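Local coordinates for HD-GYP domain-containing protein (Bdellovibrio bacteriovorus, PDB 3TM8) that belongs to the HD-GYP class of cyclic-di-GMP phosphodiesterases and binds two iron ions in its HD domain, though its own activity is not firmly established, at residues I160-T163 / S168-G171; G171-T176 / A286-I291. All coordinates share one frame; numbering follows the deposited sequence.

Interaction 1 of 2, residues I160-T163 / S168-G171; sequences IENT and SHHG. With FE (Fe (III) ion), chain D.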
loop_
_atom_site.group_PDB
_atom_site.type_symbol
_atom_site.label_atom_id
_atom_site.label_comp_id
_atom_site.label_asym_id
_atom_site.label_seq_id
_atom_site.Cartn_x
_atom_site.Cartn_y
_atom_site.Cartn_z
ATOM N N ILE A 160 3.551 10.042 -5.083
ATOM C CA ILE A 160 3.404 10.130 -3.640
ATOM C C ILE A 160 4.454 9.243 -2.974
ATOM O O ILE A 160 4.248 8.046 -2.783
ATOM C CB ILE A 160 1.983 9.726 -3.190
ATOM C CG1 ILE A 160 0.921 10.457 -4.029
ATOM C CG2 ILE A 160 1.786 10.006 -1.702
ATOM C CD1 ILE A 160 -0.491 9.947 -3.808
ATOM N N GLU A 161 5.590 9.839 -2.632
ATOM C CA GLU A 161 6.719 9.085 -2.114
ATOM C C GLU A 161 6.411 8.462 -0.756
ATOM O O GLU A 161 5.739 9.061 0.081
ATOM C CB GLU A 161 7.953 9.988 -2.020
ATOM C CG GLU A 161 9.212 9.270 -1.553
ATOM C CD GLU A 161 10.440 10.163 -1.535
ATOM O OE1 GLU A 161 10.353 11.321 -2.001
ATOM O OE2 GLU A 161 11.496 9.702 -1.050
ATOM N N ASN A 162 6.925 7.257 -0.537
ATOM C CA ASN A 162 6.761 6.575 0.739
ATOM C C ASN A 162 7.873 7.019 1.694
ATOM O O ASN A 162 8.798 6.260 1.987
ATOM C CB ASN A 162 6.783 5.060 0.505
ATOM C CG ASN A 162 6.378 4.256 1.732
ATOM O OD1 ASN A 162 6.189 4.801 2.827
ATOM N ND2 ASN A 162 6.256 2.945 1.560
ATOM N N THR A 163 7.771 8.259 2.168
ATOM C CA THR A 163 8.842 8.887 2.943
ATOM C C THR A 163 9.157 8.161 4.253
ATOM O O THR A 163 10.311 8.113 4.692
ATOM C CB THR A 163 8.547 10.396 3.225
ATOM O OG1 THR A 163 7.460 10.532 4.157
ATOM C CG2 THR A 163 8.209 11.126 1.936
ATOM N N SER A 168 1.994 -0.253 4.731
ATOM C CA SER A 168 0.696 0.033 4.143
ATOM C C SER A 168 0.840 0.911 2.898
ATOM O O SER A 168 0.211 0.650 1.875
ATOM C CB SER A 168 -0.254 0.639 5.162
ATOM O OG SER A 168 0.328 1.782 5.738
ATOM N N HIS A 169 1.682 1.939 2.964
ATOM C CA HIS A 169 1.939 2.747 1.771
ATOM C C HIS A 169 2.562 1.860 0.671
ATOM O O HIS A 169 2.163 1.899 -0.499
ATOM C CB HIS A 169 2.825 3.937 2.139
ATOM C CG HIS A 169 3.075 4.908 1.027
ATOM N ND1 HIS A 169 3.026 6.272 1.222
ATOM C CD2 HIS A 169 3.425 4.727 -0.267
ATOM C CE1 HIS A 169 3.320 6.889 0.093
ATOM N NE2 HIS A 169 3.559 5.974 -0.830
ATOM N N HIS A 170 3.525 1.037 1.067
ATOM C CA HIS A 170 4.190 0.110 0.154
ATOM C C HIS A 170 3.178 -0.862 -0.476
ATOM O O HIS A 170 3.252 -1.164 -1.670
ATOM C CB HIS A 170 5.316 -0.587 0.934
ATOM C CG HIS A 170 5.846 -1.849 0.321
ATOM N ND1 HIS A 170 6.614 -1.878 -0.827
ATOM C CD2 HIS A 170 5.777 -3.130 0.754
ATOM C CE1 HIS A 170 6.980 -3.125 -1.075
ATOM N NE2 HIS A 170 6.484 -3.905 -0.134
ATOM N N GLY A 171 2.190 -1.311 0.298
ATOM C CA GLY A 171 1.135 -2.146 -0.254
ATOM C C GLY A 171 0.351 -1.417 -1.335
ATOM O O GLY A 171 0.034 -1.989 -2.387
HETATM FE FE FE D . 6.733 -6.005 0.131
HETATM O O HOH W 1 6.956 -7.963 0.044
#

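Interaction 2 of 2, residues G171-T176 / A286-I291; sequences GVTVST and AMDRLI. With PO4 (phosphate ion), chain C; DMS (dimethyl sulfoxide), chain F.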
loop_
_atom_site.group_PDB
_atom_site.type_symbol
_atom_site.label_atom_id
_atom_site.label_comp_id
_atom_site.label_asym_id
_atom_site.label_seq_id
_atom_site.Cartn_x
_atom_site.Cartn_y
_atom_site.Cartn_z
ATOM N N GLY A 171 2.190 -1.311 0.298
ATOM C CA GLY A 171 1.135 -2.146 -0.254
ATOM C C GLY A 171 0.351 -1.417 -1.335
ATOM O O GLY A 171 0.034 -1.989 -2.387
ATOM N N VAL A 172 0.023 -0.152 -1.102
ATOM C CA VAL A 172 -0.683 0.595 -2.140
ATOM C C VAL A 172 0.176 0.714 -3.408
ATOM O O VAL A 172 -0.301 0.503 -4.526
ATOM C CB VAL A 172 -1.139 1.993 -1.659
ATOM C CG1 VAL A 172 -1.911 2.693 -2.770
ATOM C CG2 VAL A 172 -1.999 1.883 -0.389
ATOM N N THR A 173 1.459 1.003 -3.229
ATOM C CA THR A 173 2.349 1.135 -4.372
ATOM C C THR A 173 2.449 -0.170 -5.151
ATOM O O THR A 173 2.341 -0.178 -6.376
ATOM C CB THR A 173 3.741 1.602 -3.933
ATOM O OG1 THR A 173 3.617 2.933 -3.435
ATOM C CG2 THR A 173 4.696 1.607 -5.116
ATOM N N VAL A 174 2.642 -1.269 -4.432
ATOM C CA VAL A 174 2.738 -2.569 -5.076
ATOM C C VAL A 174 1.417 -2.907 -5.784
ATOM O O VAL A 174 1.427 -3.451 -6.885
ATOM C CB VAL A 174 3.199 -3.651 -4.073
ATOM C CG1 VAL A 174 3.090 -5.052 -4.667
ATOM C CG2 VAL A 174 4.626 -3.384 -3.643
ATOM N N SER A 175 0.280 -2.543 -5.193
ATOM C CA SER A 175 -0.998 -2.806 -5.850
ATOM C C SER A 175 -1.156 -1.999 -7.136
ATOM O O SER A 175 -1.733 -2.476 -8.119
ATOM C CB SER A 175 -2.162 -2.541 -4.891
ATOM O OG SER A 175 -2.521 -1.169 -4.853
ATOM N N THR A 176 -0.628 -0.781 -7.136
ATOM C CA THR A 176 -0.699 0.105 -8.291
ATOM C C THR A 176 0.118 -0.473 -9.454
ATOM O O THR A 176 -0.363 -0.556 -10.594
ATOM C CB THR A 176 -0.191 1.516 -7.926
ATOM O OG1 THR A 176 -0.881 1.989 -6.759
ATOM C CG2 THR A 176 -0.425 2.498 -9.065
ATOM N N ALA A 286 9.254 -6.757 -5.849
ATOM C CA ALA A 286 10.704 -6.744 -5.935
ATOM C C ALA A 286 11.165 -5.390 -6.456
ATOM O O ALA A 286 12.175 -4.845 -6.002
ATOM C CB ALA A 286 11.188 -7.868 -6.832
ATOM N N MET A 287 10.416 -4.838 -7.408
ATOM C CA MET A 287 10.742 -3.521 -7.944
ATOM C C MET A 287 10.585 -2.410 -6.891
ATOM O O MET A 287 11.480 -1.585 -6.734
ATOM C CB MET A 287 9.957 -3.238 -9.235
ATOM C CG MET A 287 10.361 -4.158 -10.396
ATOM S SD MET A 287 11.963 -3.785 -11.148
ATOM C CE MET A 287 11.485 -2.460 -12.253
ATOM N N ASP A 288 9.475 -2.386 -6.153
ATOM C CA ASP A 288 9.319 -1.331 -5.154
ATOM C C ASP A 288 10.271 -1.508 -3.981
ATOM O O ASP A 288 10.701 -0.517 -3.392
ATOM C CB ASP A 288 7.890 -1.173 -4.637
ATOM C CG ASP A 288 7.727 0.096 -3.811
ATOM O OD1 ASP A 288 8.150 1.163 -4.297
ATOM O OD2 ASP A 288 7.208 0.039 -2.675
ATOM N N ARG A 289 10.607 -2.747 -3.623
ATOM C CA ARG A 289 11.602 -2.920 -2.565
ATOM C C ARG A 289 12.903 -2.233 -2.982
ATOM O O ARG A 289 13.499 -1.508 -2.194
ATOM C CB ARG A 289 11.846 -4.380 -2.178
ATOM C CG ARG A 289 13.248 -4.622 -1.600
ATOM C CD ARG A 289 13.336 -5.863 -0.720
ATOM N NE ARG A 289 12.847 -5.608 0.631
ATOM C CZ ARG A 289 13.516 -4.944 1.571
ATOM N NH1 ARG A 289 14.725 -4.454 1.318
ATOM N NH2 ARG A 289 12.963 -4.763 2.764
ATOM N N LEU A 290 13.339 -2.451 -4.218
ATOM C CA LEU A 290 14.573 -1.820 -4.678
ATOM C C LEU A 290 14.469 -0.306 -4.605
ATOM O O LEU A 290 15.366 0.369 -4.100
ATOM C CB LEU A 290 14.939 -2.246 -6.109
ATOM C CG LEU A 290 15.359 -3.707 -6.255
ATOM C CD1 LEU A 290 15.811 -3.990 -7.690
ATOM C CD2 LEU A 290 16.456 -4.067 -5.260
ATOM N N ILE A 291 13.361 0.226 -5.105
ATOM C CA ILE A 291 13.215 1.664 -5.233
ATOM C C ILE A 291 12.978 2.354 -3.886
ATOM O O ILE A 291 13.628 3.356 -3.569
ATOM C CB ILE A 291 12.096 1.992 -6.222
ATOM C CG1 ILE A 291 12.514 1.548 -7.626
ATOM C CG2 ILE A 291 11.762 3.475 -6.181
ATOM C CD1 ILE A 291 11.370 1.438 -8.609
HETATM P P PO4 C . 9.498 -6.818 1.441
HETATM O O1 PO4 C . 10.662 -6.255 2.216
HETATM O O2 PO4 C . 8.654 -5.737 0.811
HETATM O O3 PO4 C . 10.004 -7.648 0.238
HETATM O O4 PO4 C . 8.711 -7.772 2.315
HETATM S S DMS F . 6.369 5.500 -3.878
HETATM O O DMS F . 5.627 4.412 -2.704
HETATM C C1 DMS F . 7.501 4.527 -4.906
HETATM C C2 DMS F . 5.118 5.865 -5.124
#

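Interaction 1 of 2, residues I160-T163 / S168-G171
His169 reaches from helix 167-185 to the loop in front of it, and its imidazole meets both the side chain of Asn162 and the backbone of Ile160. Followed outward, His169 CB lies 3.5 Å from Asn162 OD1, and His169 CG 3.4 Å from Asn162 CG. The amide stacks over the CB-CG end of His169, its plane 7° from that of the ring. The two side chains run in opposite directions, so Asn162 CB takes the place over the imidazole face in a CH-pi contact, 3.6 Å from the ring centroid. At the ring's outer end His169 CE1 approaches Ile160 CG2 and the carbonyl of Glu161, and His169 NE2 donates to Ile160 O at 2.9 Å. That oxygen lies in the ring plane, but the bond is bent, with an N-H...O angle of 130°.

Asn162 lies along His169 because its CG stands anti to its own backbone N (chi1 -170°), extending the amide toward the helix. OD1 accepts from the backbone N of Thr166, a bond that helps fix the amide's rotation, and asparagine suits the place by offering a flat face and a polar end together.

His170, which follows His169 on the helix, binds iron through NE2 at 2.1 Å, alongside His203, Asp204 and Asn285. The bond to Ile160 O thus ties the loop to the turn carrying a metal ligand, and it requires a proton on His169 NE2.

Interaction 2 of 2, residues G171-T176 / A286-I291
In Asp288 a chi1 of -169° sets CG anti to the backbone N and extends the carboxylate toward helix 167-185, while in Thr173 a chi1 of -67° places the methyl CG2 anti to its own N, facing that carboxylate. The two side chains cross at about a right angle, with Thr173 CG2 3.6 Å from Asp288 OD1. Beside them Val174 CG2 rests 4.1 Å from Asp288 CB. The contact is van der Waals, and such short side chains suit helices whose nearest CA atoms, those of Val174 and Asp288, are 6.7 Å apart.

Thr173 OG1 donates to the oxygen of a dimethyl sulfoxide at 2.6 Å. Asp288 OD1 pairs with Thr292 OG1, and OD2 with His170 ND1. The Arg289 chain bends to bring NE and NH2 to phosphate O1, each at 2.8 Å, with the anion at the guanidinium edge; NH1 pairs with Glu294. Both small molecules probably come from the crystallisation liquor.

Asp288 would thus orient His170 and probably make it a stronger iron donor. A carboxylate behind a metal-binding histidine is a second-shell arrangement, here set between two helices of the all-helical HD domain that border the di-iron centre.

In the fold
After the N-terminal strands and the first long helices, the chain leaves helix 153-158 and enters the loop of interaction 1. That contact closes a short loop, with four residues between its segments, folding the chain back on the start of helix 167-185. Interaction 2 begins at Gly171, where interaction 1 ends, and closes a far longer loop of 109 intervening residues, bringing helix 276-293 against the same helix. The two loops follow one another and share a residue, neither enclosing the other. Their centres lie 8 Å apart, and the contacts touch through the metal ligand of one and the second-shell carboxylate of the other. Together they link the approach loop, helix 167-185 and helix 276-293 around the iron site.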